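Fumarylacetoacetate hydrolase (Burkholderia xenovorans, PDB 5TI1) probably hydrolyses fumarylacetoacetate to fumarate and acetoacetate, the last step of phenylalanine and tyrosine breakdown, using a bound divalent metal ion. Local coordinates at residues B[146-151]-B[370-375]; B[192-197]-B[283-288]; B[226-231]-B[258-263]; B[417-422]-B[433-438]. All blocks are in the same frame, centred on the assembly; numbering follows the deposited sequence. Where two conformers were deposited one is given.

Contact 1: residues B[146-151]-B[370-375]; sequences VQIPGY and GDLMGS
L372 meets Y151 and I148 in the apolar part of this contact. Its CD2 methyl lies 3.8 Å from Y151 CD1, the two side chains running side by side because each has CG anti to the backbone N (chi1 179° for L372, 163° for Y151). I148 comes across the base of the same leucine, CG2 to L372 CB at 3.9 Å. Branched aliphatic groups suit this place, since V193 and L258 pack over the same cluster.

The backbone supplies one parallel pairing, Y151 with L372, which sets strand 151-154, carrying the magnesium ligand D153, beside strand 372-374 in the mixed sheet. L372 N donates to G150 O over 2.9 Å, nearly straight at 167°. Two C-H groups add to it: Y151 CA faces L372 O at 3.3 Å, and I148 CA points to G370 O at 3.6 Å. L372 O also lies in the plane of the Y151 ring, at its edge.

Glycine suits position 370 because its backbone lies close to the proline ring, P149 CD to G370 C at 3.3 Å, and takes up a positive phi.

The charged group is D371. Its OD1 lies close to G150 N (2.8 Å) and P149 CB (3.3 Å), while OD2 accepts from R368 N and forms a salt bridge with R189 of the second subunit. The buried carboxylate thereby links this strand to the dimer interface, its charge probably stabilised by that arginine.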
loop_
_atom_site.group_PDB
_atom_site.type_symbol
_atom_site.label_atom_id
_atom_site.label_comp_id
_atom_site.label_asym_id
_atom_site.label_seq_id
_atom_site.Cartn_x
_atom_site.Cartn_y
_atom_site.Cartn_z
ATOM N N VAL B 146 4.444 -3.528 13.823
ATOM C CA VAL B 146 4.330 -4.479 12.721
ATOM C C VAL B 146 4.949 -3.873 11.475
ATOM O O VAL B 146 5.011 -2.650 11.326
ATOM C CB VAL B 146 2.860 -4.881 12.438
ATOM C CG1 VAL B 146 2.337 -5.801 13.515
ATOM C CG2 VAL B 146 1.978 -3.634 12.311
ATOM N N GLN B 147 5.439 -4.750 10.591
ATOM C CA GLN B 147 5.785 -4.379 9.220
ATOM C C GLN B 147 4.507 -4.456 8.399
ATOM O O GLN B 147 3.981 -5.548 8.164
ATOM C CB GLN B 147 6.861 -5.299 8.642
ATOM C CG GLN B 147 7.370 -4.889 7.254
ATOM C CD GLN B 147 6.483 -5.355 6.091
ATOM O OE1 GLN B 147 5.912 -6.448 6.118
ATOM N NE2 GLN B 147 6.381 -4.519 5.060
ATOM N N ILE B 148 4.002 -3.301 7.976
ATOM C CA ILE B 148 2.648 -3.182 7.438
ATOM C C ILE B 148 2.698 -3.476 5.943
ATOM O O ILE B 148 3.220 -2.645 5.175
ATOM C CB ILE B 148 2.066 -1.793 7.726
ATOM C CG1 ILE B 148 2.075 -1.542 9.238
ATOM C CG2 ILE B 148 0.667 -1.645 7.156
ATOM C CD1 ILE B 148 1.889 -0.078 9.613
ATOM N N PRO B 149 2.168 -4.617 5.481
ATOM C CA PRO B 149 2.173 -4.883 4.034
ATOM C C PRO B 149 1.250 -3.952 3.267
ATOM O O PRO B 149 1.573 -3.546 2.139
ATOM C CB PRO B 149 1.709 -6.351 3.945
ATOM C CG PRO B 149 1.892 -6.916 5.330
ATOM C CD PRO B 149 1.598 -5.746 6.239
ATOM N N GLY B 150 0.099 -3.621 3.849
ATOM C CA GLY B 150 -0.887 -2.732 3.263
ATOM C C GLY B 150 -1.630 -1.947 4.327
ATOM O O GLY B 150 -1.950 -2.474 5.398
ATOM N N TYR B 151 -1.912 -0.680 4.035
ATOM C CA TYR B 151 -2.671 0.196 4.917
ATOM C C TYR B 151 -3.899 0.691 4.163
ATOM O O TYR B 151 -3.780 1.283 3.087
ATOM C CB TYR B 151 -1.797 1.358 5.420
ATOM C CG TYR B 151 -2.550 2.533 6.003
ATOM C CD1 TYR B 151 -3.603 2.344 6.889
ATOM C CD2 TYR B 151 -2.189 3.850 5.673
ATOM C CE1 TYR B 151 -4.299 3.430 7.434
ATOM C CE2 TYR B 151 -2.872 4.931 6.202
ATOM C CZ TYR B 151 -3.926 4.716 7.082
ATOM O OH TYR B 151 -4.607 5.785 7.607
ATOM N N GLY B 370 -0.386 -8.328 9.446
ATOM C CA GLY B 370 0.233 -7.029 9.640
ATOM C C GLY B 370 -0.427 -5.882 8.902
ATOM O O GLY B 370 -0.065 -4.722 9.148
ATOM N N ASP B 371 -1.352 -6.165 7.975
ATOM C CA ASP B 371 -2.134 -5.107 7.344
ATOM C C ASP B 371 -2.818 -4.245 8.411
ATOM O O ASP B 371 -3.219 -4.727 9.475
ATOM C CB ASP B 371 -3.199 -5.693 6.414
ATOM C CG ASP B 371 -2.656 -6.106 5.047
ATOM O OD1 ASP B 371 -1.507 -5.772 4.679
ATOM O OD2 ASP B 371 -3.408 -6.784 4.317
ATOM N N LEU B 372 -2.964 -2.960 8.103
ATOM C CA LEU B 372 -3.516 -1.968 9.015
ATOM C C LEU B 372 -4.774 -1.383 8.393
ATOM O O LEU B 372 -4.759 -0.945 7.236
ATOM C CB LEU B 372 -2.495 -0.858 9.281
ATOM C CG LEU B 372 -2.903 0.293 10.202
ATOM C CD1 LEU B 372 -3.094 -0.205 11.625
ATOM C CD2 LEU B 372 -1.841 1.394 10.138
ATOM N N MET B 373 -5.855 -1.364 9.156
ATOM C CA MET B 373 -7.145 -0.919 8.644
ATOM C C MET B 373 -7.663 0.201 9.538
ATOM O O MET B 373 -8.045 -0.037 10.691
ATOM C CB MET B 373 -8.112 -2.107 8.550
ATOM C CG MET B 373 -7.463 -3.260 7.784
ATOM S SD MET B 373 -8.546 -4.117 6.653
ATOM C CE MET B 373 -7.389 -5.224 5.847
ATOM N N GLY B 374 -7.647 1.422 9.009
ATOM C CA GLY B 374 -8.073 2.571 9.785
ATOM C C GLY B 374 -9.586 2.718 9.755
ATOM O O GLY B 374 -10.231 2.531 8.726
ATOM N N SER B 375 -10.151 3.076 10.909
ATOM C CA SER B 375 -11.603 3.114 11.039
ATOM C C SER B 375 -12.227 4.229 10.213
ATOM O O SER B 375 -13.410 4.143 9.869
ATOM C CB SER B 375 -11.988 3.291 12.512
ATOM O OG SER B 375 -11.451 4.504 13.022
#

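Contact 2: residues B[192-197]-B[283-288]; sequences SVVVSG and ATTISP. With NA (sodium ion), chain L.
V193 and T284, V194 and T285, and V195 and I286 pair in parallel, and the alternating amides of the two strands are used in turn. S192 O accepts from T284 N over 3.0 Å. T284 O takes V194 N in the shortest of these bonds, 2.7 Å, with the donor almost in line with the carbonyl (C=O...N 172°). V194 O then receives I286 N, and I286 O receives S196 N in a weak, bent bond (130°) where strand 193-195 gives way to loop.

The hydroxyls find partners beyond the strand pairing. S192 OG accepts from a water that also bonds T284 OG1, and is hydrogen-bonded to T281 O. T284 OG1 has a second partner, the sodium ion, at 2.9 Å, beside A283 O at 2.4 Å; K280, D260 and W261 complete the site. Threonine suits position 284, with an oxygen for metal and water and a methyl for the apolar side. T285 OG1 is held by W261 NE1 and S196 OG by A436 N.

Between these polar ends the side chains are aliphatic. V193 CG1 lies obliquely against I286 CG2 at 4.0 Å, on the face that also holds T284. V195 has CG2 anti to its backbone N, which carries that methyl to P288 CB at 3.8 Å.

The arrangement is the parallel edge of a mixed beta-sheet: strand 193-195 is outermost within the chain, and its neighbour 284-292 begins at the sodium site beside the magnesium centre of this FAH-family domain.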
loop_
_atom_site.group_PDB
_atom_site.type_symbol
_atom_site.label_atom_id
_atom_site.label_comp_id
_atom_site.label_asym_id
_atom_site.label_seq_id
_atom_site.Cartn_x
_atom_site.Cartn_y
_atom_site.Cartn_z
ATOM N N SER B 192 4.499 5.490 4.966
ATOM C CA SER B 192 4.532 6.652 5.843
ATOM C C SER B 192 3.766 6.440 7.148
ATOM O O SER B 192 3.487 7.412 7.853
ATOM C CB SER B 192 3.979 7.876 5.120
ATOM O OG SER B 192 2.786 7.536 4.430
ATOM N N VAL B 193 3.426 5.208 7.502
ATOM C CA VAL B 193 2.903 4.974 8.848
ATOM C C VAL B 193 4.091 4.919 9.796
ATOM O O VAL B 193 4.991 4.093 9.618
ATOM C CB VAL B 193 2.070 3.690 8.929
ATOM C CG1 VAL B 193 1.547 3.502 10.365
ATOM C CG2 VAL B 193 0.936 3.725 7.922
ATOM N N VAL B 194 4.103 5.809 10.797
ATOM C CA VAL B 194 5.208 5.931 11.734
ATOM C C VAL B 194 4.683 5.779 13.155
ATOM O O VAL B 194 3.508 6.019 13.436
ATOM C CB VAL B 194 5.942 7.284 11.579
ATOM C CG1 VAL B 194 6.461 7.433 10.157
ATOM C CG2 VAL B 194 4.997 8.425 11.922
ATOM N N VAL B 195 5.591 5.418 14.066
ATOM C CA VAL B 195 5.216 5.169 15.454
ATOM C C VAL B 195 5.107 6.485 16.223
ATOM O O VAL B 195 5.718 7.496 15.877
ATOM C CB VAL B 195 6.210 4.205 16.134
ATOM C CG1 VAL B 195 7.530 4.912 16.429
ATOM C CG2 VAL B 195 5.604 3.603 17.427
ATOM N N SER B 196 4.317 6.445 17.301
ATOM C CA SER B 196 4.136 7.575 18.204
ATOM C C SER B 196 5.472 8.195 18.604
ATOM O O SER B 196 6.446 7.491 18.885
ATOM C CB SER B 196 3.379 7.104 19.451
ATOM O OG SER B 196 3.150 8.161 20.362
ATOM N N GLY B 197 5.513 9.531 18.615
ATOM C CA GLY B 197 6.711 10.290 18.923
ATOM C C GLY B 197 7.451 10.818 17.711
ATOM O O GLY B 197 8.282 11.724 17.850
ATOM N N ALA B 283 2.277 11.495 6.340
ATOM C CA ALA B 283 2.448 10.961 7.691
ATOM C C ALA B 283 1.156 10.340 8.201
ATOM O O ALA B 283 0.079 10.917 8.040
ATOM C CB ALA B 283 2.888 12.051 8.675
ATOM N N THR B 284 1.261 9.166 8.815
ATOM C CA THR B 284 0.188 8.578 9.593
ATOM C C THR B 284 0.841 7.986 10.829
ATOM O O THR B 284 1.839 7.273 10.709
ATOM C CB THR B 284 -0.569 7.506 8.792
ATOM O OG1 THR B 284 -1.161 8.098 7.625
ATOM C CG2 THR B 284 -1.661 6.883 9.645
ATOM N N THR B 285 0.321 8.311 12.014
ATOM C CA THR B 285 0.936 7.875 13.262
ATOM C C THR B 285 0.071 6.807 13.927
ATOM O O THR B 285 -1.156 6.930 13.971
ATOM C CB THR B 285 1.152 9.067 14.216
ATOM O OG1 THR B 285 1.951 10.060 13.569
ATOM C CG2 THR B 285 1.866 8.634 15.488
ATOM N N ILE B 286 0.702 5.749 14.437
ATOM C CA ILE B 286 -0.015 4.799 15.280
ATOM C C ILE B 286 0.677 4.670 16.632
ATOM O O ILE B 286 1.884 4.903 16.776
ATOM C CB ILE B 286 -0.188 3.406 14.624
ATOM C CG1 ILE B 286 1.164 2.740 14.334
ATOM C CG2 ILE B 286 -1.033 3.517 13.356
ATOM C CD1 ILE B 286 1.022 1.278 13.852
ATOM N N SER B 287 -0.118 4.307 17.637
ATOM C CA SER B 287 0.413 3.971 18.939
ATOM C C SER B 287 1.221 2.676 18.852
ATOM O O SER B 287 1.033 1.871 17.930
ATOM C CB SER B 287 -0.729 3.827 19.948
ATOM O OG SER B 287 -1.661 2.854 19.516
ATOM N N PRO B 288 2.136 2.448 19.800
ATOM C CA PRO B 288 3.051 1.304 19.666
ATOM C C PRO B 288 2.531 -0.025 20.205
ATOM O O PRO B 288 3.074 -1.068 19.827
ATOM C CB PRO B 288 4.292 1.766 20.446
ATOM C CG PRO B 288 3.748 2.704 21.478
ATOM C CD PRO B 288 2.573 3.393 20.849
HETATM NA NA NA L . -2.074 10.760 7.028
HETATM O O HOH W 1 0.314 6.988 5.530
#

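Contact 3: residues B[226-231]-B[258-263]; sequences ELETGF and LNDWSA. With MG (magnesium ion), chain K; NA (sodium ion), chain L.
The magnesium site of the enzyme is built across this pair of strands, where E226, E228 and D260 bring one carboxylate oxygen each to the ion. E226 OE2 and E228 OE1 both lie 2.2 Å from magnesium and D260 OD2 2.4 Å; D153 supplies the fourth protein ligand. The D260 carboxylate is turned almost square to that of E226 (88°) and of E228 (86°). Each glutamate is extended beyond CG, which carries its oxygen out to the ion. D260 has the shorter reach, yet bridges two metals: OD1 binds sodium at 2.4 Å.

Behind the ligands runs an antiparallel pairing in the mixed sheet. E228 and L258 form a hydrogen-bonded pair, with L258 N donating to E228 O and a weak return bond from E228 N. L227 and N259 form the next, non-hydrogen-bonded pair. D260 N reaches E226 O over 3.1 Å in the carbonyl plane, on a lone pair, and D260 centres an inverse gamma turn, after which W261 O also reaches the sodium.

N259 CG is anti to the backbone N (chi1 -177°), so that OD1 accepts a hydrogen bond from E226 N (3.1 Å), while ND2 lies over one face of the W261 indole, toward its rim. E226 OE1 is salt-bridged to R264 in the second shell. L258 CD2 packs 4.0 Å from E228 OE2, which is hydrogen-bonded to G376 beyond the two strands.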
loop_
_atom_site.group_PDB
_atom_site.type_symbol
_atom_site.label_atom_id
_atom_site.label_comp_id
_atom_site.label_asym_id
_atom_site.label_seq_id
_atom_site.Cartn_x
_atom_site.Cartn_y
_atom_site.Cartn_z
ATOM N N GLU B 226 -6.813 13.249 12.201
ATOM C CA GLU B 226 -8.017 12.435 12.087
ATOM C C GLU B 226 -7.914 11.374 13.166
ATOM O O GLU B 226 -7.067 10.475 13.075
ATOM C CB GLU B 226 -8.179 11.814 10.697
ATOM C CG GLU B 226 -8.375 12.862 9.609
ATOM C CD GLU B 226 -9.155 12.352 8.414
ATOM O OE1 GLU B 226 -9.870 13.156 7.779
ATOM O OE2 GLU B 226 -9.055 11.154 8.115
ATOM N N LEU B 227 -8.734 11.524 14.209
ATOM C CA LEU B 227 -8.780 10.564 15.302
ATOM C C LEU B 227 -9.408 9.274 14.803
ATOM O O LEU B 227 -10.558 9.277 14.349
ATOM C CB LEU B 227 -9.585 11.125 16.475
ATOM C CG LEU B 227 -10.064 10.072 17.482
ATOM C CD1 LEU B 227 -8.903 9.511 18.270
ATOM C CD2 LEU B 227 -11.078 10.685 18.431
ATOM N N GLU B 228 -8.652 8.178 14.883
ATOM C CA GLU B 228 -9.107 6.885 14.391
ATOM C C GLU B 228 -8.534 5.771 15.254
ATOM O O GLU B 228 -7.622 5.977 16.056
ATOM C CB GLU B 228 -8.670 6.651 12.939
ATOM C CG GLU B 228 -9.028 7.764 11.976
ATOM C CD GLU B 228 -8.777 7.379 10.542
ATOM O OE1 GLU B 228 -8.650 8.282 9.691
ATOM O OE2 GLU B 228 -8.705 6.166 10.278
ATOM N N THR B 229 -9.063 4.570 15.059
ATOM C CA THR B 229 -8.374 3.357 15.464
ATOM C C THR B 229 -7.923 2.597 14.220
ATOM O O THR B 229 -8.488 2.737 13.130
ATOM C CB THR B 229 -9.269 2.447 16.299
ATOM O OG1 THR B 229 -10.302 1.949 15.459
ATOM C CG2 THR B 229 -9.898 3.216 17.484
ATOM N N GLY B 230 -6.896 1.777 14.390
ATOM C CA GLY B 230 -6.528 0.861 13.326
ATOM C C GLY B 230 -6.524 -0.555 13.846
ATOM O O GLY B 230 -5.998 -0.810 14.934
ATOM N N PHE B 231 -7.123 -1.489 13.118
ATOM C CA PHE B 231 -6.975 -2.878 13.507
ATOM C C PHE B 231 -5.980 -3.574 12.589
ATOM O O PHE B 231 -5.760 -3.163 11.448
ATOM C CB PHE B 231 -8.319 -3.619 13.550
ATOM C CG PHE B 231 -9.068 -3.708 12.235
ATOM C CD1 PHE B 231 -8.950 -4.831 11.421
ATOM C CD2 PHE B 231 -9.974 -2.726 11.867
ATOM C CE1 PHE B 231 -9.698 -4.953 10.249
ATOM C CE2 PHE B 231 -10.726 -2.848 10.692
ATOM C CZ PHE B 231 -10.586 -3.965 9.888
ATOM N N LEU B 258 -4.700 5.572 15.901
ATOM C CA LEU B 258 -4.238 5.957 14.568
ATOM C C LEU B 258 -4.624 7.404 14.306
ATOM O O LEU B 258 -5.809 7.753 14.348
ATOM C CB LEU B 258 -4.824 5.028 13.491
ATOM C CG LEU B 258 -4.264 5.110 12.057
ATOM C CD1 LEU B 258 -4.513 3.790 11.281
ATOM C CD2 LEU B 258 -4.846 6.276 11.285
ATOM N N ASN B 259 -3.624 8.247 14.043
ATOM C CA ASN B 259 -3.841 9.635 13.665
ATOM C C ASN B 259 -3.484 9.770 12.191
ATOM O O ASN B 259 -2.301 9.778 11.828
ATOM C CB ASN B 259 -3.006 10.588 14.521
ATOM C CG ASN B 259 -3.277 12.051 14.192
ATOM O OD1 ASN B 259 -4.073 12.353 13.289
ATOM N ND2 ASN B 259 -2.631 12.972 14.933
ATOM N N ASP B 260 -4.508 9.893 11.347
ATOM C CA ASP B 260 -4.315 10.048 9.906
ATOM C C ASP B 260 -4.180 11.536 9.596
ATOM O O ASP B 260 -5.134 12.209 9.196
ATOM C CB ASP B 260 -5.475 9.413 9.143
ATOM C CG ASP B 260 -5.378 9.627 7.640
ATOM O OD1 ASP B 260 -4.249 9.836 7.135
ATOM O OD2 ASP B 260 -6.437 9.605 6.966
ATOM N N TRP B 261 -2.964 12.055 9.799
ATOM C CA TRP B 261 -2.684 13.461 9.531
ATOM C C TRP B 261 -3.161 13.853 8.137
ATOM O O TRP B 261 -2.907 13.146 7.158
ATOM C CB TRP B 261 -1.187 13.743 9.663
ATOM C CG TRP B 261 -0.560 13.315 10.958
ATOM C CD1 TRP B 261 0.098 12.138 11.203
ATOM C CD2 TRP B 261 -0.506 14.065 12.180
ATOM N NE1 TRP B 261 0.543 12.107 12.506
ATOM C CE2 TRP B 261 0.191 13.279 13.126
ATOM C CE3 TRP B 261 -0.980 15.319 12.567
ATOM C CZ2 TRP B 261 0.442 13.716 14.427
ATOM C CZ3 TRP B 261 -0.741 15.751 13.867
ATOM C CH2 TRP B 261 -0.031 14.952 14.779
ATOM N N SER B 262 -3.851 14.988 8.053
ATOM C CA SER B 262 -4.483 15.433 6.819
ATOM C C SER B 262 -4.118 16.880 6.536
ATOM O O SER B 262 -4.201 17.727 7.430
ATOM C CB SER B 262 -6.004 15.296 6.907
ATOM O OG SER B 262 -6.384 13.924 6.916
ATOM N N ALA B 263 -3.734 17.159 5.288
ATOM C CA ALA B 263 -3.547 18.522 4.789
ATOM C C ALA B 263 -4.765 18.850 3.933
ATOM O O ALA B 263 -4.820 18.499 2.750
ATOM C CB ALA B 263 -2.252 18.640 3.995
HETATM MG MG MG K . -8.657 9.077 7.617
HETATM NA NA NA L . -2.074 10.760 7.028
#

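Contact 4: residues B[417-422]-B[433-438]; sequences LTLAGW and GVCAGE
C435 and L419 lie opposite each other in a beta hairpin made by strands 416-424 and 429-440, and they bury the most surface in it. They form a hydrogen-bonded antiparallel pair: L419 N donates to C435 O over 3.0 Å, nearly straight at 173° although it comes from above the carbonyl plane, and C435 N returns a 2.9 Å bond to L419 O. Their CB atoms are 3.9 Å apart on the face that looks toward strand 252-263. Cysteine suits this spot, being small and apolar enough to pack on L257 and N259. The larger L419 packs beside it, against N259 and L227.

L417 is next, on the same face as L419 and packed on W261. It pairs with G437 through two further bonds, L417 N to G437 O and G437 N to L417 O. Glycine at 437 presents only backbone to the leucine.

The other face carries T418, with A436 and V434 across from it. T418 has CG2 anti to the backbone N (chi1 -54° to OG1), so that this methyl meets V434 CB at 3.8 Å, while OG1 sits 3.7 Å from A436 CB. Threonine and valine, both branched at CB, suit extended strands.

One water donates to both L417 O, at 2.8 Å, and C435 O, at 2.7 Å.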
loop_
_atom_site.group_PDB
_atom_site.type_symbol
_atom_site.label_atom_id
_atom_site.label_comp_id
_atom_site.label_asym_id
_atom_site.label_seq_id
_atom_site.Cartn_x
_atom_site.Cartn_y
_atom_site.Cartn_z
ATOM N N LEU B 417 0.157 16.872 19.158
ATOM C CA LEU B 417 -1.174 16.273 19.160
ATOM C C LEU B 417 -1.058 14.866 19.724
ATOM O O LEU B 417 -0.264 14.063 19.219
ATOM C CB LEU B 417 -1.769 16.252 17.750
ATOM C CG LEU B 417 -2.461 17.535 17.265
ATOM C CD1 LEU B 417 -3.775 17.740 18.011
ATOM C CD2 LEU B 417 -1.582 18.788 17.360
ATOM N N THR B 418 -1.839 14.569 20.770
ATOM C CA THR B 418 -1.747 13.285 21.456
ATOM C C THR B 418 -3.108 12.607 21.509
ATOM O O THR B 418 -4.035 13.110 22.155
ATOM C CB THR B 418 -1.186 13.451 22.869
ATOM O OG1 THR B 418 0.066 14.153 22.814
ATOM C CG2 THR B 418 -0.958 12.089 23.492
ATOM N N LEU B 419 -3.208 11.447 20.872
ATOM C CA LEU B 419 -4.372 10.570 20.994
ATOM C C LEU B 419 -4.170 9.605 22.152
ATOM O O LEU B 419 -3.069 9.078 22.350
ATOM C CB LEU B 419 -4.589 9.760 19.712
ATOM C CG LEU B 419 -5.362 10.319 18.520
ATOM C CD1 LEU B 419 -4.732 11.557 18.012
ATOM C CD2 LEU B 419 -5.445 9.265 17.396
ATOM N N ALA B 420 -5.243 9.358 22.907
ATOM C CA ALA B 420 -5.207 8.414 24.010
ATOM C C ALA B 420 -6.522 7.649 24.041
ATOM O O ALA B 420 -7.556 8.145 23.584
ATOM C CB ALA B 420 -4.978 9.113 25.356
ATOM N N GLY B 421 -6.488 6.448 24.601
ATOM C CA GLY B 421 -7.669 5.604 24.586
ATOM C C GLY B 421 -7.609 4.511 25.620
ATOM O O GLY B 421 -6.537 3.988 25.935
ATOM N N TRP B 422 -8.787 4.137 26.127
ATOM C CA TRP B 422 -8.883 3.025 27.058
ATOM C C TRP B 422 -10.308 2.498 27.065
ATOM O O TRP B 422 -11.258 3.215 26.732
ATOM C CB TRP B 422 -8.460 3.436 28.476
ATOM C CG TRP B 422 -9.187 4.631 28.970
ATOM C CD1 TRP B 422 -10.395 4.656 29.624
ATOM C CD2 TRP B 422 -8.763 5.987 28.856
ATOM N NE1 TRP B 422 -10.746 5.948 29.906
ATOM C CE2 TRP B 422 -9.758 6.786 29.450
ATOM C CE3 TRP B 422 -7.636 6.607 28.298
ATOM C CZ2 TRP B 422 -9.659 8.176 29.509
ATOM C CZ3 TRP B 422 -7.542 7.984 28.357
ATOM C CH2 TRP B 422 -8.545 8.755 28.961
ATOM N N GLY B 433 -2.319 3.304 25.586
ATOM C CA GLY B 433 -1.153 4.174 25.536
ATOM C C GLY B 433 -1.465 5.437 24.748
ATOM O O GLY B 433 -2.603 5.920 24.718
ATOM N N VAL B 434 -0.444 5.989 24.093
ATOM C CA VAL B 434 -0.627 7.251 23.394
ATOM C C VAL B 434 -0.085 7.159 21.978
ATOM O O VAL B 434 0.827 6.382 21.670
ATOM C CB VAL B 434 0.018 8.450 24.133
ATOM C CG1 VAL B 434 -0.614 8.641 25.515
ATOM C CG2 VAL B 434 1.533 8.304 24.215
ATOM N N CYS B 435 -0.675 7.977 21.117
ATOM C CA CYS B 435 -0.307 8.133 19.722
ATOM C C CYS B 435 -0.038 9.625 19.518
ATOM O O CYS B 435 -0.970 10.392 19.260
ATOM C CB CYS B 435 -1.438 7.610 18.842
ATOM S SG CYS B 435 -1.323 8.093 17.136
ATOM N N ALA B 436 1.230 10.040 19.645
ATOM C CA ALA B 436 1.605 11.451 19.659
ATOM C C ALA B 436 2.508 11.845 18.489
ATOM O O ALA B 436 3.328 11.060 18.006
ATOM C CB ALA B 436 2.333 11.820 20.966
ATOM N N GLY B 437 2.382 13.101 18.073
ATOM C CA GLY B 437 3.312 13.682 17.126
ATOM C C GLY B 437 3.330 15.179 17.287
ATOM O O GLY B 437 2.320 15.789 17.650
ATOM N N GLU B 438 4.486 15.779 17.010
ATOM C CA GLU B 438 4.661 17.220 17.111
ATOM C C GLU B 438 5.060 17.765 15.744
ATOM O O GLU B 438 5.872 17.160 15.041
ATOM C CB GLU B 438 5.693 17.554 18.194
ATOM C CG GLU B 438 5.899 19.040 18.435
ATOM C CD GLU B 438 6.640 19.325 19.736
ATOM O OE1 GLU B 438 7.743 19.890 19.684
ATOM O OE2 GLU B 438 6.118 18.969 20.811
HETATM O O HOH W 2 -0.860 12.197 17.204
#

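Overall arrangement
Contacts 1, 2 and 3 belong to one mixed sheet, in which strand 372-374 neighbours 223-233 and strand 252-263 neighbours 284-292; contact 4 is a hairpin of another sheet. It packs on the first through L419 against L258 and joins contact 2 where G197 N meets A436 O. Contact 3 is wholly buried and ionic round its metals; contact 2 shares its sodium but rests mainly on backbone bonds. Contact 1 is apolar with one salt-bridged carboxylate, and contact 4, exposed at V434, has plain backbone bonding and a water. Contacts 1 and 2 touch the second subunit, unlike 3 and 4. Contacts 1 and 4, about 18 Å apart between centres, do not touch.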